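Local coordinates for glycosyl hydrolases family 31 family protein (Aspergillus niger, PDB 6DRU), which catalyses the hydrolytic release of alpha-xylose from the non-reducing terminal glucose of xyloglucan oligosaccharides, at residues A237-P245 with Y473-S481; S249-L257 with P552-R560. All coordinates share one frame; numbering follows the deposited sequence.

Overall arrangement
Along the chain the four segments alternate: 237-245 and 249-257 follow one another, and their partners 473-481 and 552-560 come back more than two hundred residues later in the same order. Contact 1 lies nearer the centre of the folded chain, where the end of helix 228-239 and the run beyond it meet the loop between strands 467-469 and 481-484. Contact 2 pairs strand 252-254 with strand 554-555. Their centres are about 22 Å apart, yet they touch where Pro245 CG packs 4.2 Å from Leu250 CD2. All four strands belong to the sheet of the TIM-barrel domain; contact 2 reaches the bound sugars, whereas contact 1 lies away from them.

Contact 1: residues A237-P245 with Y473-S481; sequences ALTGRAPAP and YIGSQRFCS
Thr239, the last residue of helix 228-239, meets the turn at 473-476 and the two side chains just beyond it. Its methyl CG2 packs 3.6 Å from CG2 of Ile474, while OG1 takes a hydrogen bond from the amide of Gln477 (NE2 to OG1, 2.9 Å) and is also bonded to Ile235 O, one turn back in the helix. The Thr239 carbonyl faces Arg478, whose NH2 gives it a weak, bent bond; the guanidinium comes in obliquely. Arg478 is steadied within its own segment by NE to Gly475 O (3.0 Å), and its CG lies over the centre of the Phe479 ring. The chain leaves the helix at Gly240, with positive phi, and the carbonyl here accepts the straighter bond of Gln477 (NE2 to Gly240 O, 2.8 Å, 162° at the hydrogen). Gln477 NE2 thus grips both oxygens, each close to its amide plane, so the amide holds a fixed rotation; a bend at chi2 (-86°) turns the chain back toward them. Arg241 sends its side chain the other way, to Ser236 and Glu53, but its carbonyl shares a water with the carbonyl of Arg478, 2.9 Å from Arg241 O and 2.7 Å from Arg478 O. Ala242 then places CA against Gln477 O in a CH...O contact, and Pro243 lays CD along the Gln477, Arg478 and Phe479 carbonyls, its CG 4.2 Å from Cys480 SG. That sulfur is in a disulfide with Cys463, which also touches Pro243. On the loop itself, helix 439-455 packs against Ser476, Arg478 and Phe479, and strands 176-183 and 187-191 cover Ile474, so the contact joins the helix leading into the barrel to the loop between two of its strands and the N-terminal beta sheet.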
loop_
_atom_site.group_PDB
_atom_site.type_symbol
_atom_site.label_atom_id
_atom_site.label_comp_id
_atom_site.label_asym_id
_atom_site.label_seq_id
_atom_site.Cartn_x
_atom_site.Cartn_y
_atom_site.Cartn_z
ATOM N N ALA A 237 11.794 10.468 -35.964
ATOM C CA ALA A 237 12.344 9.164 -36.316
ATOM C C ALA A 237 12.266 8.180 -35.158
ATOM O O ALA A 237 12.270 6.967 -35.388
ATOM C CB ALA A 237 13.792 9.306 -36.780
ATOM N N LEU A 238 12.195 8.674 -33.924
ATOM C CA LEU A 238 12.086 7.804 -32.762
ATOM C C LEU A 238 10.643 7.448 -32.438
ATOM O O LEU A 238 10.353 6.296 -32.106
ATOM C CB LEU A 238 12.731 8.469 -31.544
ATOM C CG LEU A 238 14.257 8.460 -31.487
ATOM C CD1 LEU A 238 14.752 9.489 -30.486
ATOM C CD2 LEU A 238 14.771 7.077 -31.136
ATOM N N THR A 239 9.726 8.410 -32.546
ATOM C CA THR A 239 8.369 8.235 -32.053
ATOM C C THR A 239 7.306 8.204 -33.142
ATOM O O THR A 239 6.167 7.825 -32.855
ATOM C CB THR A 239 8.029 9.349 -31.055
ATOM O OG1 THR A 239 8.046 10.612 -31.728
ATOM C CG2 THR A 239 9.056 9.373 -29.939
ATOM N N GLY A 240 7.636 8.586 -34.374
ATOM C CA GLY A 240 6.662 8.507 -35.445
ATOM C C GLY A 240 6.693 9.653 -36.435
ATOM O O GLY A 240 6.763 10.826 -36.053
ATOM N N ARG A 241 6.646 9.315 -37.720
ATOM C CA ARG A 241 6.548 10.288 -38.798
ATOM C C ARG A 241 5.094 10.408 -39.231
ATOM O O ARG A 241 4.455 9.403 -39.563
ATOM C CB ARG A 241 7.424 9.880 -39.984
ATOM C CG ARG A 241 8.916 10.040 -39.746
ATOM C CD ARG A 241 9.359 11.481 -39.946
ATOM N NE ARG A 241 10.749 11.683 -39.548
ATOM C CZ ARG A 241 11.794 11.238 -40.239
ATOM N NH1 ARG A 241 11.606 10.560 -41.364
ATOM N NH2 ARG A 241 13.026 11.466 -39.804
ATOM N N ALA A 242 4.574 11.633 -39.218
ATOM C CA ALA A 242 3.166 11.842 -39.505
ATOM C C ALA A 242 2.839 11.437 -40.942
ATOM O O ALA A 242 3.693 11.514 -41.830
ATOM C CB ALA A 242 2.786 13.302 -39.282
ATOM N N PRO A 243 1.615 11.002 -41.193
ATOM C CA PRO A 243 1.184 10.693 -42.559
ATOM C C PRO A 243 0.802 11.967 -43.307
ATOM O O PRO A 243 0.802 13.067 -42.760
ATOM C CB PRO A 243 -0.026 9.789 -42.337
ATOM C CG PRO A 243 -0.582 10.248 -41.032
ATOM C CD PRO A 243 0.591 10.651 -40.194
ATOM N N ALA A 244 0.474 11.795 -44.585
ATOM C CA ALA A 244 0.004 13.001 -45.253
ATOM C C ALA A 244 -1.511 13.125 -45.102
ATOM O O ALA A 244 -2.235 12.140 -45.272
ATOM C CB ALA A 244 0.372 12.979 -46.733
ATOM N N PRO A 245 -2.009 14.324 -44.786
ATOM C CA PRO A 245 -3.439 14.467 -44.527
ATOM C C PRO A 245 -4.235 14.408 -45.829
ATOM O O PRO A 245 -3.704 14.719 -46.902
ATOM C CB PRO A 245 -3.540 15.857 -43.873
ATOM C CG PRO A 245 -2.409 16.608 -44.478
ATOM C CD PRO A 245 -1.292 15.602 -44.646
ATOM N N TYR A 473 -0.313 11.249 -26.615
ATOM C CA TYR A 473 0.904 11.012 -25.852
ATOM C C TYR A 473 2.092 10.968 -26.812
ATOM O O TYR A 473 2.040 11.545 -27.904
ATOM C CB TYR A 473 0.770 9.729 -25.012
ATOM C CG TYR A 473 1.690 9.697 -23.816
ATOM C CD1 TYR A 473 1.712 10.750 -22.909
ATOM C CD2 TYR A 473 2.537 8.621 -23.592
ATOM C CE1 TYR A 473 2.553 10.732 -21.814
ATOM C CE2 TYR A 473 3.381 8.592 -22.496
ATOM C CZ TYR A 473 3.384 9.651 -21.610
ATOM O OH TYR A 473 4.219 9.633 -20.517
ATOM N N ILE A 474 3.161 10.289 -26.390
ATOM C CA ILE A 474 4.384 10.223 -27.178
ATOM C C ILE A 474 4.098 9.573 -28.522
ATOM O O ILE A 474 3.526 8.478 -28.596
ATOM C CB ILE A 474 5.466 9.458 -26.403
ATOM C CG1 ILE A 474 5.727 10.124 -25.051
ATOM C CG2 ILE A 474 6.746 9.378 -27.207
ATOM C CD1 ILE A 474 6.609 9.313 -24.129
ATOM N N GLY A 475 4.495 10.251 -29.598
ATOM C CA GLY A 475 4.338 9.696 -30.926
ATOM C C GLY A 475 2.928 9.702 -31.465
ATOM O O GLY A 475 2.639 8.975 -32.417
ATOM N N SER A 476 2.034 10.510 -30.886
ATOM C CA SER A 476 0.663 10.574 -31.380
ATOM C C SER A 476 0.584 11.091 -32.809
ATOM O O SER A 476 -0.443 10.896 -33.469
ATOM C CB SER A 476 -0.190 11.456 -30.463
ATOM O OG SER A 476 -0.575 10.764 -29.288
ATOM N N GLN A 477 1.643 11.737 -33.307
ATOM C CA GLN A 477 1.626 12.262 -34.666
ATOM C C GLN A 477 1.603 11.163 -35.718
ATOM O O GLN A 477 1.389 11.465 -36.897
ATOM C CB GLN A 477 2.831 13.176 -34.900
ATOM C CG GLN A 477 4.175 12.466 -34.933
ATOM C CD GLN A 477 4.784 12.300 -33.557
ATOM O OE1 GLN A 477 4.177 12.654 -32.547
ATOM N NE2 GLN A 477 5.999 11.766 -33.511
ATOM N N ARG A 478 1.807 9.904 -35.328
ATOM C CA ARG A 478 1.804 8.807 -36.285
ATOM C C ARG A 478 0.410 8.476 -36.803
ATOM O O ARG A 478 0.295 7.689 -37.748
ATOM C CB ARG A 478 2.416 7.559 -35.648
ATOM C CG ARG A 478 1.499 6.878 -34.645
ATOM C CD ARG A 478 2.177 5.693 -33.980
ATOM N NE ARG A 478 3.264 6.112 -33.102
ATOM C CZ ARG A 478 4.005 5.278 -32.381
ATOM N NH1 ARG A 478 3.780 3.972 -32.433
ATOM N NH2 ARG A 478 4.974 5.750 -31.608
ATOM N N PHE A 479 -0.638 9.048 -36.219
ATOM C CA PHE A 479 -2.010 8.712 -36.567
ATOM C C PHE A 479 -2.614 9.761 -37.494
ATOM O O PHE A 479 -2.209 10.926 -37.494
ATOM C CB PHE A 479 -2.879 8.595 -35.312
ATOM C CG PHE A 479 -2.361 7.618 -34.296
ATOM C CD1 PHE A 479 -2.292 6.266 -34.586
ATOM C CD2 PHE A 479 -1.963 8.050 -33.041
ATOM C CE1 PHE A 479 -1.822 5.365 -33.648
ATOM C CE2 PHE A 479 -1.494 7.154 -32.099
ATOM C CZ PHE A 479 -1.424 5.808 -32.403
ATOM N N CYS A 480 -3.598 9.330 -38.286
ATOM C CA CYS A 480 -4.454 10.259 -39.016
ATOM C C CYS A 480 -5.345 10.996 -38.025
ATOM O O CYS A 480 -6.571 10.851 -38.060
ATOM C CB CYS A 480 -5.310 9.522 -40.052
ATOM S SG CYS A 480 -4.407 8.589 -41.317
ATOM N N SER A 481 -4.744 11.786 -37.138
ATOM C CA SER A 481 -5.461 12.358 -36.009
ATOM C C SER A 481 -4.907 13.742 -35.709
ATOM O O SER A 481 -3.690 13.942 -35.704
ATOM C CB SER A 481 -5.340 11.459 -34.772
ATOM O OG SER A 481 -6.107 11.966 -33.694
HETATM O O HOH W 1 2.479 7.265 -39.206
#

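Contact 2: residues S249-L257 with P552-R560; sequences SLGYIQSKL and PFMRTHGSR. With XYS (alpha-D-xylopyranose), chain N; BGC (beta-D-glucopyranose), chain F; BGC (beta-D-glucopyranose), chain B.
Met554, Ile253 and Thr556 carry this parallel strand pairing. The extended Met554 side chain, CG anti to the backbone N (chi1 -172°), runs out beside Tyr252: its CE lies 4.0 Å from Tyr252 CD1 at the edge of the ring, near its plane, and SD makes a Met-aromatic contact there. The backbone of the same residue accepts a hydrogen bond from Ile253 (N to Met554 O, 3.1 Å).

On the other face of the sheet Ile253 lays CB and CG2 against the aliphatic start of Arg555, CB to CB 3.7 Å, while the guanidinium runs on to Asp516. Its carbonyl takes the bond of Thr556 N (3.1 Å to Ile253 O), straight at 165°. Thr556 itself points CG2 at the Tyr252 hydroxyl, which bonds to Gln254 OE1; its own OG1 goes to Asn572 and Tyr541.

Past the strand ends Leu257 N bonds to Gly558 O, and the Lys256 backbone lies close to the His557 ring. That imidazole sets NE2 against two hydroxyls of the bound xylose, 3.1 Å from O4 and 3.0 Å from O3, while Ser559 OG reaches O2 of a bound glucose and Leu257 CD1 lies between these two sugars.

Strand 252-254, the first of the sheet, thus meets its last, 554-555, as expected for the closure of a TIM barrel, with the xylose pocket beyond the C-terminal ends of both strands, close to the active-site residues Asp395 and Asp487.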
loop_
_atom_site.group_PDB
_atom_site.type_symbol
_atom_site.label_atom_id
_atom_site.label_comp_id
_atom_site.label_asym_id
_atom_site.label_seq_id
_atom_site.Cartn_x
_atom_site.Cartn_y
_atom_site.Cartn_z
ATOM N N SER A 249 -9.367 17.838 -45.744
ATOM C CA SER A 249 -9.227 18.293 -44.365
ATOM C C SER A 249 -8.511 19.633 -44.247
ATOM O O SER A 249 -8.546 20.240 -43.171
ATOM C CB SER A 249 -8.486 17.238 -43.541
ATOM O OG SER A 249 -7.179 17.023 -44.043
ATOM N N LEU A 250 -7.870 20.111 -45.312
ATOM C CA LEU A 250 -7.161 21.383 -45.268
ATOM C C LEU A 250 -8.066 22.581 -45.524
ATOM O O LEU A 250 -7.576 23.716 -45.540
ATOM C CB LEU A 250 -6.016 21.375 -46.284
ATOM C CG LEU A 250 -4.990 20.251 -46.131
ATOM C CD1 LEU A 250 -3.964 20.305 -47.253
ATOM C CD2 LEU A 250 -4.313 20.334 -44.772
ATOM N N GLY A 251 -9.360 22.364 -45.713
ATOM C CA GLY A 251 -10.298 23.426 -46.012
ATOM C C GLY A 251 -10.946 24.013 -44.779
ATOM O O GLY A 251 -10.347 24.079 -43.701
ATOM N N TYR A 252 -12.192 24.448 -44.943
ATOM C CA TYR A 252 -12.955 25.060 -43.865
ATOM C C TYR A 252 -13.808 24.007 -43.171
ATOM O O TYR A 252 -14.586 23.303 -43.821
ATOM C CB TYR A 252 -13.831 26.187 -44.409
ATOM C CG TYR A 252 -14.735 26.827 -43.382
ATOM C CD1 TYR A 252 -14.225 27.680 -42.412
ATOM C CD2 TYR A 252 -16.104 26.591 -43.395
ATOM C CE1 TYR A 252 -15.052 28.271 -41.475
ATOM C CE2 TYR A 252 -16.939 27.179 -42.464
ATOM C CZ TYR A 252 -16.410 28.017 -41.507
ATOM O OH TYR A 252 -17.242 28.601 -40.579
ATOM N N ILE A 253 -13.660 23.905 -41.855
ATOM C CA ILE A 253 -14.346 22.898 -41.053
ATOM C C ILE A 253 -15.404 23.604 -40.217
ATOM O O ILE A 253 -15.082 24.390 -39.316
ATOM C CB ILE A 253 -13.368 22.110 -40.173
ATOM C CG1 ILE A 253 -12.376 21.340 -41.047
ATOM C CG2 ILE A 253 -14.121 21.164 -39.252
ATOM C CD1 ILE A 253 -11.139 20.887 -40.313
ATOM N N GLN A 254 -16.671 23.318 -40.509
ATOM C CA GLN A 254 -17.795 23.917 -39.802
ATOM C C GLN A 254 -18.234 23.005 -38.663
ATOM O O GLN A 254 -18.423 21.802 -38.860
ATOM C CB GLN A 254 -18.961 24.164 -40.758
ATOM C CG GLN A 254 -20.180 24.792 -40.105
ATOM C CD GLN A 254 -19.906 26.191 -39.592
ATOM O OE1 GLN A 254 -19.225 26.983 -40.245
ATOM N NE2 GLN A 254 -20.432 26.503 -38.414
ATOM N N SER A 255 -18.397 23.582 -37.476
ATOM C CA SER A 255 -18.828 22.818 -36.315
ATOM C C SER A 255 -19.408 23.772 -35.285
ATOM O O SER A 255 -19.163 24.982 -35.326
ATOM C CB SER A 255 -17.671 22.016 -35.707
ATOM O OG SER A 255 -18.080 21.351 -34.525
ATOM N N LYS A 256 -20.183 23.208 -34.364
ATOM C CA LYS A 256 -20.720 23.946 -33.228
ATOM C C LYS A 256 -21.337 22.943 -32.264
ATOM O O LYS A 256 -21.422 21.747 -32.549
ATOM C CB LYS A 256 -21.756 24.991 -33.649
ATOM C CG LYS A 256 -23.120 24.414 -33.983
ATOM C CD LYS A 256 -24.180 25.501 -33.980
ATOM C CE LYS A 256 -25.579 24.912 -34.001
ATOM N NZ LYS A 256 -26.617 25.951 -33.759
ATOM N N LEU A 257 -21.773 23.451 -31.118
ATOM C CA LEU A 257 -22.520 22.670 -30.139
ATOM C C LEU A 257 -23.941 23.228 -30.114
ATOM O O LEU A 257 -24.194 24.260 -29.486
ATOM C CB LEU A 257 -21.857 22.732 -28.764
ATOM C CG LEU A 257 -22.259 21.744 -27.658
ATOM C CD1 LEU A 257 -21.335 21.899 -26.463
ATOM C CD2 LEU A 257 -23.705 21.894 -27.203
ATOM N N PRO A 552 -2.619 24.767 -38.582
ATOM C CA PRO A 552 -2.587 23.498 -39.327
ATOM C C PRO A 552 -3.950 23.041 -39.811
ATOM O O PRO A 552 -4.049 22.453 -40.895
ATOM C CB PRO A 552 -1.984 22.521 -38.311
ATOM C CG PRO A 552 -1.095 23.379 -37.480
ATOM C CD PRO A 552 -1.826 24.690 -37.340
ATOM N N PHE A 553 -5.008 23.307 -39.049
ATOM C CA PHE A 553 -6.368 23.014 -39.475
ATOM C C PHE A 553 -7.268 24.171 -39.077
ATOM O O PHE A 553 -7.224 24.629 -37.932
ATOM C CB PHE A 553 -6.879 21.701 -38.867
ATOM C CG PHE A 553 -6.180 20.480 -39.394
ATOM C CD1 PHE A 553 -6.627 19.853 -40.547
ATOM C CD2 PHE A 553 -5.072 19.961 -38.742
ATOM C CE1 PHE A 553 -5.983 18.731 -41.041
ATOM C CE2 PHE A 553 -4.426 18.842 -39.230
ATOM C CZ PHE A 553 -4.882 18.226 -40.380
ATOM N N MET A 554 -8.074 24.644 -40.022
ATOM C CA MET A 554 -8.996 25.747 -39.788
ATOM C C MET A 554 -10.364 25.168 -39.447
ATOM O O MET A 554 -11.033 24.588 -40.309
ATOM C CB MET A 554 -9.075 26.660 -41.010
ATOM C CG MET A 554 -9.868 27.933 -40.779
ATOM S SD MET A 554 -10.294 28.776 -42.313
ATOM C CE MET A 554 -11.173 30.200 -41.678
ATOM N N ARG A 555 -10.776 25.318 -38.190
ATOM C CA ARG A 555 -12.046 24.776 -37.725
ATOM C C ARG A 555 -12.666 25.734 -36.721
ATOM O O ARG A 555 -11.980 26.231 -35.823
ATOM C CB ARG A 555 -11.866 23.388 -37.095
ATOM C CG ARG A 555 -12.985 22.985 -36.143
ATOM C CD ARG A 555 -12.786 21.575 -35.605
ATOM N NE ARG A 555 -13.546 21.339 -34.378
ATOM C CZ ARG A 555 -13.102 21.637 -33.162
ATOM N NH1 ARG A 555 -11.902 22.181 -33.019
ATOM N NH2 ARG A 555 -13.848 21.395 -32.092
ATOM N N THR A 556 -13.961 25.987 -36.881
ATOM C CA THR A 556 -14.733 26.785 -35.941
ATOM C C THR A 556 -15.648 25.873 -35.135
ATOM O O THR A 556 -16.162 24.876 -35.652
ATOM C CB THR A 556 -15.550 27.859 -36.668
ATOM O OG1 THR A 556 -16.299 28.622 -35.712
ATOM C CG2 THR A 556 -16.500 27.231 -37.685
ATOM N N HIS A 557 -15.839 26.219 -33.866
ATOM C CA HIS A 557 -16.631 25.418 -32.943
ATOM C C HIS A 557 -16.815 26.219 -31.664
ATOM O O HIS A 557 -16.013 27.102 -31.349
ATOM C CB HIS A 557 -15.956 24.072 -32.644
ATOM C CG HIS A 557 -16.693 23.232 -31.648
ATOM N ND1 HIS A 557 -17.962 22.747 -31.879
ATOM C CD2 HIS A 557 -16.342 22.795 -30.416
ATOM C CE1 HIS A 557 -18.361 22.047 -30.833
ATOM N NE2 HIS A 557 -17.396 22.060 -29.930
ATOM N N GLY A 558 -17.882 25.912 -30.943
ATOM C CA GLY A 558 -18.124 26.550 -29.665
ATOM C C GLY A 558 -19.565 26.408 -29.243
ATOM O O GLY A 558 -20.428 25.975 -30.007
ATOM N N SER A 559 -19.811 26.782 -27.990
ATOM C CA SER A 559 -21.149 26.803 -27.405
ATOM C C SER A 559 -21.513 28.272 -27.206
ATOM O O SER A 559 -21.186 28.875 -26.183
ATOM C CB SER A 559 -21.198 26.016 -26.097
ATOM O OG SER A 559 -22.523 25.925 -25.602
ATOM N N ARG A 560 -22.187 28.843 -28.196
ATOM C CA ARG A 560 -22.481 30.267 -28.214
ATOM C C ARG A 560 -23.767 30.575 -27.456
ATOM O O ARG A 560 -24.615 29.707 -27.232
ATOM C CB ARG A 560 -22.602 30.770 -29.654
ATOM C CG ARG A 560 -21.425 30.414 -30.547
ATOM C CD ARG A 560 -20.204 31.258 -30.225
ATOM N NE ARG A 560 -19.080 30.927 -31.094
ATOM C CZ ARG A 560 -18.007 30.250 -30.700
ATOM N NH1 ARG A 560 -17.903 29.844 -29.441
ATOM N NH2 ARG A 560 -17.032 29.991 -31.561
HETATM C C1 XYS N . -16.538 18.570 -24.773
HETATM C C2 XYS N . -15.736 19.002 -25.979
HETATM C C3 XYS N . -16.558 19.972 -26.796
HETATM C C4 XYS N . -17.904 19.358 -27.112
HETATM C C5 XYS N . -18.545 18.867 -25.833
HETATM O O1 XYS N . -16.870 19.702 -24.004
HETATM O O2 XYS N . -14.542 19.618 -25.559
HETATM O O3 XYS N . -15.884 20.274 -27.995
HETATM O O4 XYS N . -18.733 20.328 -27.708
HETATM O O5 XYS N . -17.710 17.920 -25.204
HETATM C C2 BGC F . -21.255 24.067 -22.378
HETATM C C3 BGC F . -20.853 22.874 -21.584
HETATM C C4 BGC F . -20.096 23.311 -20.318
HETATM C C5 BGC F . -20.893 24.343 -19.577
HETATM C C6 BGC F . -20.098 24.826 -18.371
HETATM C C1 BGC F . -22.025 24.999 -21.477
HETATM O O2 BGC F . -22.087 23.665 -23.490
HETATM O O3 BGC F . -20.039 22.066 -22.356
HETATM O O4 BGC F . -19.899 22.201 -19.472
HETATM O O5 BGC F . -21.160 25.440 -20.427
HETATM O O6 BGC F . -20.900 25.691 -17.599
HETATM C C2 BGC B . -23.780 29.122 -20.217
HETATM C C3 BGC B . -22.749 28.153 -20.680
HETATM C C4 BGC B . -23.410 27.034 -21.502
HETATM C C5 BGC B . -24.266 27.635 -22.582
HETATM C C6 BGC B . -24.944 26.519 -23.369
HETATM C C1 BGC B . -24.588 29.597 -21.402
HETATM O O1 BGC B . -25.534 30.522 -20.977
HETATM O O2 BGC B . -23.130 30.246 -19.583
HETATM O O3 BGC B . -22.113 27.610 -19.579
HETATM O O4 BGC B . -22.422 26.219 -22.094
HETATM O O5 BGC B . -25.248 28.478 -22.006
HETATM O O6 BGC B . -26.281 26.381 -22.945
HETATM O O HOH W 2 -8.333 22.931 -42.365
HETATM O O HOH W 3 -15.561 19.744 -34.064
#